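PDB 4LGV: glucose-6-phosphate 1-dehydrogenase from Mycobacterium avium, which catalyses the oxidation of glucose 6-phosphate to 6-phosphogluconolactone, probably with NADP+, the entry step of the pentose phosphate pathway. Local coordinates for residues P199-Q204 with D427-A432; H255-L260 with E438-I443; G272-N277 with F431-A436. One frame throughout, in Å; residues are numbered along the deposited sequence.

Contact 1: P199-Q204 with D427-A432; sequences PVEELQ and DRQLFA
Val200 meets Leu430 through methyl groups: CG2 of Val200 lies 3.6 Å from CD2 of Leu430, the two side chains lying alongside one another and pointing opposite ways. The apolar patch extends beyond this pair, because Val200 also packs on Leu262 and Leu276 while Leu430 rests on Arg418 and Leu419 of helix 413-424. With Val200 CG1 anti to the backbone N (chi1 175°), this second methyl faces the amide of Gln429, at 4.1 Å from its OE1.

The segment 199-204 opens helix 200-209, with Pro199 at the N-cap. It comes shortly after the part of the chain that carries the substrate-binding signature of the family. Facing it is the loop between helices 413-424 and 434-449, folded by a type I turn from Arg428 to Phe431.

Polar groups touch here without bonding. The extended side chain of Gln429 crosses that of Glu201 at about a right angle, with amide and carboxylate planes 69° apart. Glu201 OE2 stands 3.4 Å from Gln429 OE1, a pair of acceptors, and 3.5 Å from Gln429 NE2, again without a hydrogen bond; none joins the segments. The other oxygen, Glu201 OE1, receives a weak hydrogen bond from Gln391 of the second subunit. Asp427 OD2 is 5.5 Å from Glu201 OE2, and this like charge may slightly disfavour ionisation of both carboxylates.

Within each segment, hydrogen bonds hold the shape of the chain. Gln204 NE2 turns back to Val200 O at 3.1 Å, approaching from above the carbonyl plane rather than along a lone pair, with the carbonyl oxygen in the plane of the glutamine amide. Phe431 N closes the turn on Arg428 O at 3.2 Å, and Gln429 N makes a weak bond to Asp427 OD1.

Contact 2: H255-L260 with E438-I443; sequences HLLQVL and EETWRI
Leu257 presses its CD1 methyl against Thr440, 3.8 Å from CG2, where helix 246-264 packs on helix 434-449 in the alpha+beta C-terminal domain. Helix 246-264 also touches the large mixed sheet, through strand 222-230. The tight part is this small apolar core: Leu257 CB lies 4.0 Å from the same threonine methyl. With Thr440 OG1 between the backbone N and the carbonyl carbon (chi1 53°), CG2 is left to meet the leucine. Ile443 joins more loosely, its CG2 4.4 Å from Leu257 CD1, while Phe284 of helix 273-284 touches both Leu257 and Thr440.

Toward Gln258 the helices part enough to hold a water, to which Gln258 NE2 donates at 3.1 Å. The water's own bond to Thr440 OG1 is weak; that hydroxyl is also engaged by Ile437 O, Ala436 O and Gln253 NE2. Beside the contact, the partly exposed flank of helix 434-449 carries a salt bridge internal to that helix. Arg442 NH2 also bonds Met287 O, and the guanidinium grips Glu439 side-on, NE and NH2 both reaching the single oxygen OE1, each at 2.9 Å.

Contact 3: G272-N277 with F431-A436; sequences GADDLN and FAREDA
Arg433 reaches across to Asp274, its NH1 donating to OD1 at 3.1 Å in a nearly straight salt-bridge bond (162°). Asp274 OD1 lies in the guanidinium plane, yet the donor comes from above the carboxylate plane. NH1 also makes a weak bond to Asp274 O, at 3.3 Å. The bend at chi3 of Arg433 (66°) turns the guanidinium so that its side-on edge meets Asp435 in its own segment: NE donates to OD1 at 3.0 Å and NH2 to OD2 at 2.8 Å, the latter on the syn lone pair. NH2 has a further salt-bridge partner in Asp278, and Asp274 OD2 is taken by Arg428. Over one face of the guanidinium sits Asn277 CB, 3.5 Å above the centre, which packs the flat group against helix 273-284.

Two waters satisfy polar atoms between the segments. One accepts from Arg433 N, at the N-cap of helix 434-449, and donates to Asn277 OD1 at 2.8 Å; that oxygen is also held by Lys280 NZ. The other donates to Asn277 O at 2.9 Å and to Asp435 OD1, which thereby gathers Arg433 NE, this water and, weakly, Ala436 N. The contact thus joins the first turns of helices 273-284 and 434-449 in the C-terminal domain. Asp275, on the same turn as Asp274, forms a salt bridge to Arg285 of the third subunit.

With its guanidinium bound to three aspartates, Arg433 probably favours their ionised forms, and the bonds to Asp274 and Asp435 fix its rotation at the meeting of the two helix starts.

In the fold
Along the chain the segments run 199-204, 255-260, 272-277, then 427-432, 431-436 and 438-443, so three earlier elements converge on one late stretch. Contacts 1 and 3 are closest, with centres about 9 Å apart; they share Phe431 and Ala432 and are joined by the Arg428-Asp274 salt bridge. Contact 2 lies about 12 Å from contact 3 and about 15 Å from contact 1, centre to centre; Gln258 packs on Ala432 and Ala436 between them. Contacts 2 and 3 set the consecutive helices 246-264 and 273-284 against helix 434-449. Contact 1 adds helix 200-209, which links the parallel sheet to the mixed one, so one loop-helix unit ties this junction to the C-terminal helices.

Contact 1: P199-Q204 with D427-A432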
loop_
_atom_site.group_PDB
_atom_site.type_symbol
_atom_site.label_atom_id
_atom_site.label_comp_id
_atom_site.label_asym_id
_atom_site.label_seq_id
_atom_site.Cartn_x
_atom_site.Cartn_y
_atom_site.Cartn_z
ATOM N N PRO A 199 -10.816 -27.433 -1.621
ATOM C CA PRO A 199 -11.434 -26.780 -0.495
ATOM C C PRO A 199 -11.869 -25.377 -0.872
ATOM O O PRO A 199 -11.266 -24.387 -0.401
ATOM C CB PRO A 199 -10.300 -26.771 0.541
ATOM C CG PRO A 199 -9.050 -26.671 -0.243
ATOM C CD PRO A 199 -9.347 -27.367 -1.549
ATOM N N VAL A 200 -12.896 -25.302 -1.720
ATOM C CA VAL A 200 -13.354 -24.066 -2.346
ATOM C C VAL A 200 -13.801 -23.022 -1.304
ATOM O O VAL A 200 -13.353 -21.871 -1.337
ATOM C CB VAL A 200 -14.471 -24.343 -3.373
ATOM C CG1 VAL A 200 -15.050 -23.057 -3.947
ATOM C CG2 VAL A 200 -13.932 -25.165 -4.540
ATOM N N GLU A 201 -14.667 -23.412 -0.381
ATOM C CA GLU A 201 -15.172 -22.461 0.605
ATOM C C GLU A 201 -14.107 -22.077 1.582
ATOM O O GLU A 201 -14.003 -20.899 1.963
ATOM C CB GLU A 201 -16.365 -23.002 1.378
ATOM C CG GLU A 201 -17.666 -22.978 0.593
ATOM C CD GLU A 201 -18.827 -23.646 1.349
ATOM O OE1 GLU A 201 -18.761 -23.804 2.612
ATOM O OE2 GLU A 201 -19.805 -24.022 0.662
ATOM N N GLU A 202 -13.275 -23.046 1.965
ATOM C CA GLU A 202 -12.312 -22.844 3.042
ATOM C C GLU A 202 -11.133 -22.019 2.607
ATOM O O GLU A 202 -10.594 -21.240 3.344
ATOM C CB GLU A 202 -11.850 -24.192 3.591
ATOM C CG GLU A 202 -12.997 -25.064 4.113
ATOM C CD GLU A 202 -13.602 -26.029 3.076
ATOM O OE1 GLU A 202 -13.384 -25.864 1.862
ATOM O OE2 GLU A 202 -14.254 -27.013 3.481
ATOM N N LEU A 203 -10.730 -22.165 1.360
ATOM C CA LEU A 203 -9.663 -21.342 0.836
ATOM C C LEU A 203 -10.118 -19.881 0.615
ATOM O O LEU A 203 -9.353 -18.920 0.817
ATOM C CB LEU A 203 -9.233 -21.967 -0.468
ATOM C CG LEU A 203 -8.040 -21.417 -1.177
ATOM C CD1 LEU A 203 -6.908 -21.151 -0.196
ATOM C CD2 LEU A 203 -7.588 -22.439 -2.182
ATOM N N GLN A 204 -11.390 -19.697 0.216
ATOM C CA GLN A 204 -11.929 -18.365 0.156
ATOM C C GLN A 204 -11.943 -17.733 1.526
ATOM O O GLN A 204 -11.600 -16.563 1.688
ATOM C CB GLN A 204 -13.315 -18.345 -0.461
ATOM C CG GLN A 204 -13.280 -18.592 -1.935
ATOM C CD GLN A 204 -14.664 -18.575 -2.507
ATOM O OE1 GLN A 204 -15.194 -17.513 -2.860
ATOM N NE2 GLN A 204 -15.265 -19.760 -2.639
ATOM N N ASP A 427 -25.725 -28.081 -6.197
ATOM C CA ASP A 427 -24.655 -27.194 -5.762
ATOM C C ASP A 427 -23.527 -27.237 -6.816
ATOM O O ASP A 427 -22.811 -28.237 -6.945
ATOM C CB ASP A 427 -24.204 -27.651 -4.361
ATOM C CG ASP A 427 -23.039 -26.858 -3.810
ATOM O OD1 ASP A 427 -22.619 -25.843 -4.411
ATOM O OD2 ASP A 427 -22.485 -27.308 -2.778
ATOM N N ARG A 428 -23.347 -26.142 -7.540
ATOM C CA ARG A 428 -22.454 -26.116 -8.696
ATOM C C ARG A 428 -21.034 -25.562 -8.467
ATOM O O ARG A 428 -20.314 -25.325 -9.417
ATOM C CB ARG A 428 -23.106 -25.317 -9.827
ATOM C CG ARG A 428 -24.424 -25.926 -10.338
ATOM C CD ARG A 428 -25.293 -24.817 -10.995
ATOM N NE ARG A 428 -24.639 -24.342 -12.212
ATOM C CZ ARG A 428 -24.682 -23.102 -12.697
ATOM N NH1 ARG A 428 -25.356 -22.131 -12.064
ATOM N NH2 ARG A 428 -24.043 -22.839 -13.846
ATOM N N GLN A 429 -20.667 -25.348 -7.219
ATOM C CA GLN A 429 -19.371 -24.743 -6.915
ATOM C C GLN A 429 -18.168 -25.574 -7.380
ATOM O O GLN A 429 -17.126 -25.040 -7.705
ATOM C CB GLN A 429 -19.281 -24.388 -5.418
ATOM C CG GLN A 429 -18.637 -25.362 -4.467
ATOM C CD GLN A 429 -18.807 -24.969 -2.985
ATOM O OE1 GLN A 429 -18.915 -23.794 -2.650
ATOM N NE2 GLN A 429 -18.827 -25.972 -2.101
ATOM N N LEU A 430 -18.342 -26.882 -7.384
ATOM C CA LEU A 430 -17.286 -27.809 -7.731
ATOM C C LEU A 430 -17.334 -28.295 -9.177
ATOM O O LEU A 430 -16.629 -29.191 -9.537
ATOM C CB LEU A 430 -17.347 -29.017 -6.816
ATOM C CG LEU A 430 -17.302 -28.731 -5.307
ATOM C CD1 LEU A 430 -17.623 -29.995 -4.549
ATOM C CD2 LEU A 430 -15.922 -28.182 -4.925
ATOM N N PHE A 431 -18.135 -27.635 -10.003
ATOM C CA PHE A 431 -18.310 -28.006 -11.384
ATOM C C PHE A 431 -17.985 -26.810 -12.281
ATOM O O PHE A 431 -18.651 -25.800 -12.255
ATOM C CB PHE A 431 -19.725 -28.483 -11.606
ATOM C CG PHE A 431 -20.098 -29.701 -10.775
ATOM C CD1 PHE A 431 -19.727 -30.959 -11.180
ATOM C CD2 PHE A 431 -20.800 -29.569 -9.593
ATOM C CE1 PHE A 431 -20.036 -32.063 -10.418
ATOM C CE2 PHE A 431 -21.126 -30.675 -8.828
ATOM C CZ PHE A 431 -20.761 -31.916 -9.247
ATOM N N ALA A 432 -16.947 -26.959 -13.083
ATOM C CA ALA A 432 -16.484 -25.901 -13.928
ATOM C C ALA A 432 -17.562 -25.479 -14.922
ATOM O O ALA A 432 -18.317 -26.292 -15.470
ATOM C CB ALA A 432 -15.211 -26.362 -14.655
#

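Contact 2: H255-L260 with E438-I443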
loop_
_atom_site.group_PDB
_atom_site.type_symbol
_atom_site.label_atom_id
_atom_site.label_comp_id
_atom_site.label_asym_id
_atom_site.label_seq_id
_atom_site.Cartn_x
_atom_site.Cartn_y
_atom_site.Cartn_z
ATOM N N HIS A 255 -8.260 -29.131 -13.271
ATOM C CA HIS A 255 -7.972 -29.135 -11.822
ATOM C C HIS A 255 -7.021 -28.036 -11.366
ATOM O O HIS A 255 -7.393 -27.185 -10.538
ATOM C CB HIS A 255 -7.430 -30.510 -11.416
ATOM C CG HIS A 255 -7.154 -30.672 -9.950
ATOM N ND1 HIS A 255 -8.031 -30.259 -8.978
ATOM C CD2 HIS A 255 -6.112 -31.246 -9.288
ATOM C CE1 HIS A 255 -7.531 -30.535 -7.781
ATOM N NE2 HIS A 255 -6.379 -31.154 -7.940
ATOM N N LEU A 256 -5.802 -28.036 -11.894
ATOM C CA LEU A 256 -4.786 -27.161 -11.362
ATOM C C LEU A 256 -5.025 -25.715 -11.748
ATOM O O LEU A 256 -4.778 -24.824 -10.951
ATOM C CB LEU A 256 -3.385 -27.619 -11.760
ATOM C CG LEU A 256 -2.906 -28.906 -11.143
ATOM C CD1 LEU A 256 -1.470 -29.253 -11.541
ATOM C CD2 LEU A 256 -2.986 -28.854 -9.632
ATOM N N LEU A 257 -5.487 -25.472 -12.973
ATOM C CA LEU A 257 -5.853 -24.098 -13.350
ATOM C C LEU A 257 -7.032 -23.586 -12.534
ATOM O O LEU A 257 -7.089 -22.413 -12.184
ATOM C CB LEU A 257 -6.143 -24.014 -14.840
ATOM C CG LEU A 257 -4.884 -24.065 -15.727
ATOM C CD1 LEU A 257 -5.258 -24.059 -17.203
ATOM C CD2 LEU A 257 -3.998 -22.875 -15.431
ATOM N N GLN A 258 -7.940 -24.457 -12.164
ATOM C CA GLN A 258 -9.047 -24.041 -11.278
ATOM C C GLN A 258 -8.515 -23.685 -9.878
ATOM O O GLN A 258 -9.001 -22.773 -9.258
ATOM C CB GLN A 258 -10.114 -25.143 -11.184
ATOM C CG GLN A 258 -10.974 -25.258 -12.445
ATOM C CD GLN A 258 -12.220 -24.409 -12.381
ATOM O OE1 GLN A 258 -12.846 -24.266 -11.315
ATOM N NE2 GLN A 258 -12.611 -23.846 -13.521
ATOM N N VAL A 259 -7.537 -24.453 -9.404
ATOM C CA VAL A 259 -6.890 -24.191 -8.115
ATOM C C VAL A 259 -6.172 -22.820 -8.151
ATOM O O VAL A 259 -6.346 -22.009 -7.253
ATOM C CB VAL A 259 -5.877 -25.266 -7.736
ATOM C CG1 VAL A 259 -4.940 -24.797 -6.642
ATOM C CG2 VAL A 259 -6.598 -26.493 -7.221
ATOM N N LEU A 260 -5.439 -22.579 -9.231
ATOM C CA LEU A 260 -4.800 -21.295 -9.418
ATOM C C LEU A 260 -5.824 -20.175 -9.366
ATOM O O LEU A 260 -5.629 -19.165 -8.695
ATOM C CB LEU A 260 -4.036 -21.296 -10.737
ATOM C CG LEU A 260 -3.465 -19.952 -11.121
ATOM C CD1 LEU A 260 -2.497 -19.485 -10.032
ATOM C CD2 LEU A 260 -2.735 -20.040 -12.431
ATOM N N GLU A 438 -13.544 -23.241 -21.747
ATOM C CA GLU A 438 -13.030 -22.758 -23.025
ATOM C C GLU A 438 -11.777 -21.915 -22.863
ATOM O O GLU A 438 -10.850 -22.066 -23.613
ATOM C CB GLU A 438 -14.124 -22.034 -23.790
ATOM C CG GLU A 438 -15.204 -23.032 -24.153
ATOM C CD GLU A 438 -16.223 -22.552 -25.187
ATOM O OE1 GLU A 438 -15.944 -21.569 -25.913
ATOM O OE2 GLU A 438 -17.292 -23.236 -25.287
ATOM N N GLU A 439 -11.707 -21.101 -21.838
ATOM C CA GLU A 439 -10.494 -20.362 -21.584
ATOM C C GLU A 439 -9.338 -21.267 -21.218
ATOM O O GLU A 439 -8.226 -21.031 -21.645
ATOM C CB GLU A 439 -10.672 -19.357 -20.431
ATOM C CG GLU A 439 -11.566 -18.162 -20.737
ATOM C CD GLU A 439 -11.094 -17.315 -21.892
ATOM O OE1 GLU A 439 -9.876 -17.087 -22.072
ATOM O OE2 GLU A 439 -11.960 -16.892 -22.663
ATOM N N THR A 440 -9.567 -22.300 -20.420
ATOM C CA THR A 440 -8.448 -23.169 -20.032
ATOM C C THR A 440 -7.957 -24.008 -21.192
ATOM O O THR A 440 -6.765 -24.277 -21.278
ATOM C CB THR A 440 -8.754 -24.057 -18.830
ATOM O OG1 THR A 440 -9.952 -24.776 -19.061
ATOM C CG2 THR A 440 -8.940 -23.176 -17.572
ATOM N N TRP A 441 -8.859 -24.393 -22.099
ATOM C CA TRP A 441 -8.429 -25.068 -23.333
ATOM C C TRP A 441 -7.597 -24.129 -24.214
ATOM O O TRP A 441 -6.562 -24.537 -24.721
ATOM C CB TRP A 441 -9.616 -25.638 -24.135
ATOM C CG TRP A 441 -10.148 -26.971 -23.565
ATOM C CD1 TRP A 441 -11.394 -27.198 -23.049
ATOM C CD2 TRP A 441 -9.424 -28.176 -23.413
ATOM N NE1 TRP A 441 -11.497 -28.476 -22.594
ATOM C CE2 TRP A 441 -10.294 -29.104 -22.784
ATOM C CE3 TRP A 441 -8.110 -28.567 -23.707
ATOM C CZ2 TRP A 441 -9.905 -30.410 -22.479
ATOM C CZ3 TRP A 441 -7.723 -29.869 -23.411
ATOM C CH2 TRP A 441 -8.622 -30.776 -22.807
ATOM N N ARG A 442 -8.012 -22.863 -24.336
ATOM C CA ARG A 442 -7.204 -21.891 -25.080
ATOM C C ARG A 442 -5.807 -21.801 -24.474
ATOM O O ARG A 442 -4.813 -21.825 -25.189
ATOM C CB ARG A 442 -7.855 -20.512 -25.034
ATOM C CG ARG A 442 -6.962 -19.390 -25.572
ATOM C CD ARG A 442 -7.537 -18.005 -25.364
ATOM N NE ARG A 442 -7.693 -17.633 -23.951
ATOM C CZ ARG A 442 -6.712 -17.282 -23.117
ATOM N NH1 ARG A 442 -5.454 -17.257 -23.496
ATOM N NH2 ARG A 442 -6.993 -16.928 -21.875
ATOM N N ILE A 443 -5.740 -21.732 -23.144
ATOM C CA ILE A 443 -4.468 -21.595 -22.454
ATOM C C ILE A 443 -3.518 -22.747 -22.745
ATOM O O ILE A 443 -2.356 -22.510 -23.063
ATOM C CB ILE A 443 -4.680 -21.420 -20.940
ATOM C CG1 ILE A 443 -5.306 -20.062 -20.685
ATOM C CG2 ILE A 443 -3.377 -21.484 -20.183
ATOM C CD1 ILE A 443 -5.941 -19.925 -19.333
HETATM O O HOH W 1 -11.696 -25.208 -16.110
#

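Contact 3: G272-N277 with F431-A436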
loop_
_atom_site.group_PDB
_atom_site.type_symbol
_atom_site.label_atom_id
_atom_site.label_comp_id
_atom_site.label_asym_id
_atom_site.label_seq_id
_atom_site.Cartn_x
_atom_site.Cartn_y
_atom_site.Cartn_z
ATOM N N GLY A 272 -23.153 -17.066 -4.447
ATOM C CA GLY A 272 -23.552 -18.173 -5.348
ATOM C C GLY A 272 -22.466 -18.701 -6.245
ATOM O O GLY A 272 -21.392 -18.122 -6.385
ATOM N N ALA A 273 -22.758 -19.827 -6.868
ATOM C CA ALA A 273 -21.815 -20.479 -7.783
ATOM C C ALA A 273 -21.468 -19.608 -8.975
ATOM O O ALA A 273 -20.327 -19.619 -9.423
ATOM C CB ALA A 273 -22.356 -21.826 -8.244
ATOM N N ASP A 274 -22.439 -18.898 -9.538
ATOM C CA ASP A 274 -22.129 -18.114 -10.732
ATOM C C ASP A 274 -21.288 -16.872 -10.400
ATOM O O ASP A 274 -20.470 -16.446 -11.205
ATOM C CB ASP A 274 -23.399 -17.723 -11.467
ATOM C CG ASP A 274 -23.927 -18.856 -12.376
ATOM O OD1 ASP A 274 -23.141 -19.642 -12.981
ATOM O OD2 ASP A 274 -25.146 -18.954 -12.476
ATOM N N ASP A 275 -21.466 -16.325 -9.202
ATOM C CA ASP A 275 -20.612 -15.257 -8.750
ATOM C C ASP A 275 -19.172 -15.768 -8.615
ATOM O O ASP A 275 -18.241 -15.079 -8.963
ATOM C CB ASP A 275 -21.108 -14.744 -7.420
ATOM C CG ASP A 275 -22.500 -14.145 -7.522
ATOM O OD1 ASP A 275 -22.819 -13.515 -8.553
ATOM O OD2 ASP A 275 -23.236 -14.246 -6.521
ATOM N N LEU A 276 -19.004 -16.966 -8.115
ATOM C CA LEU A 276 -17.704 -17.532 -7.964
ATOM C C LEU A 276 -17.067 -17.804 -9.345
ATOM O O LEU A 276 -15.929 -17.464 -9.609
ATOM C CB LEU A 276 -17.797 -18.845 -7.163
ATOM C CG LEU A 276 -16.588 -19.770 -7.221
ATOM C CD1 LEU A 276 -15.369 -19.075 -6.644
ATOM C CD2 LEU A 276 -16.862 -21.095 -6.483
ATOM N N ASN A 277 -17.840 -18.409 -10.219
ATOM C CA ASN A 277 -17.396 -18.699 -11.558
ATOM C C ASN A 277 -17.144 -17.452 -12.436
ATOM O O ASN A 277 -16.253 -17.495 -13.240
ATOM C CB ASN A 277 -18.388 -19.663 -12.216
ATOM C CG ASN A 277 -18.223 -21.065 -11.700
ATOM O OD1 ASN A 277 -17.123 -21.481 -11.359
ATOM N ND2 ASN A 277 -19.300 -21.796 -11.640
ATOM N N PHE A 431 -18.135 -27.635 -10.003
ATOM C CA PHE A 431 -18.310 -28.006 -11.384
ATOM C C PHE A 431 -17.985 -26.810 -12.281
ATOM O O PHE A 431 -18.651 -25.800 -12.255
ATOM C CB PHE A 431 -19.725 -28.483 -11.606
ATOM C CG PHE A 431 -20.098 -29.701 -10.775
ATOM C CD1 PHE A 431 -19.727 -30.959 -11.180
ATOM C CD2 PHE A 431 -20.800 -29.569 -9.593
ATOM C CE1 PHE A 431 -20.036 -32.063 -10.418
ATOM C CE2 PHE A 431 -21.126 -30.675 -8.828
ATOM C CZ PHE A 431 -20.761 -31.916 -9.247
ATOM N N ALA A 432 -16.947 -26.959 -13.083
ATOM C CA ALA A 432 -16.484 -25.901 -13.928
ATOM C C ALA A 432 -17.562 -25.479 -14.922
ATOM O O ALA A 432 -18.317 -26.292 -15.470
ATOM C CB ALA A 432 -15.211 -26.362 -14.655
ATOM N N ARG A 433 -17.620 -24.189 -15.154
ATOM C CA ARG A 433 -18.594 -23.602 -16.044
ATOM C C ARG A 433 -17.968 -23.458 -17.426
ATOM O O ARG A 433 -16.740 -23.406 -17.575
ATOM C CB ARG A 433 -19.035 -22.250 -15.503
ATOM C CG ARG A 433 -20.311 -21.697 -16.111
ATOM C CD ARG A 433 -20.787 -20.418 -15.432
ATOM N NE ARG A 433 -19.855 -19.295 -15.642
ATOM C CZ ARG A 433 -19.938 -18.097 -15.034
ATOM N NH1 ARG A 433 -20.930 -17.823 -14.174
ATOM N NH2 ARG A 433 -19.042 -17.158 -15.286
ATOM N N GLU A 434 -18.825 -23.419 -18.430
ATOM C CA GLU A 434 -18.434 -23.450 -19.833
ATOM C C GLU A 434 -17.366 -22.420 -20.221
ATOM O O GLU A 434 -16.395 -22.729 -20.926
ATOM C CB GLU A 434 -19.735 -23.325 -20.631
ATOM C CG GLU A 434 -19.741 -22.794 -22.047
ATOM C CD GLU A 434 -21.196 -22.366 -22.500
ATOM O OE1 GLU A 434 -21.428 -21.177 -22.799
ATOM O OE2 GLU A 434 -22.140 -23.196 -22.556
ATOM N N ASP A 435 -17.548 -21.190 -19.778
ATOM C CA ASP A 435 -16.610 -20.121 -20.141
ATOM C C ASP A 435 -15.191 -20.455 -19.596
ATOM O O ASP A 435 -14.216 -20.283 -20.288
ATOM C CB ASP A 435 -17.114 -18.756 -19.666
ATOM C CG ASP A 435 -17.432 -18.706 -18.136
ATOM O OD1 ASP A 435 -17.474 -19.733 -17.406
ATOM O OD2 ASP A 435 -17.690 -17.613 -17.663
ATOM N N ALA A 436 -15.105 -20.993 -18.394
ATOM C CA ALA A 436 -13.805 -21.384 -17.840
ATOM C C ALA A 436 -13.191 -22.561 -18.603
ATOM O O ALA A 436 -11.996 -22.607 -18.877
ATOM C CB ALA A 436 -13.960 -21.742 -16.380
HETATM O O HOH W 2 -15.712 -22.441 -13.557
HETATM O O HOH W 3 -16.208 -19.982 -14.746
#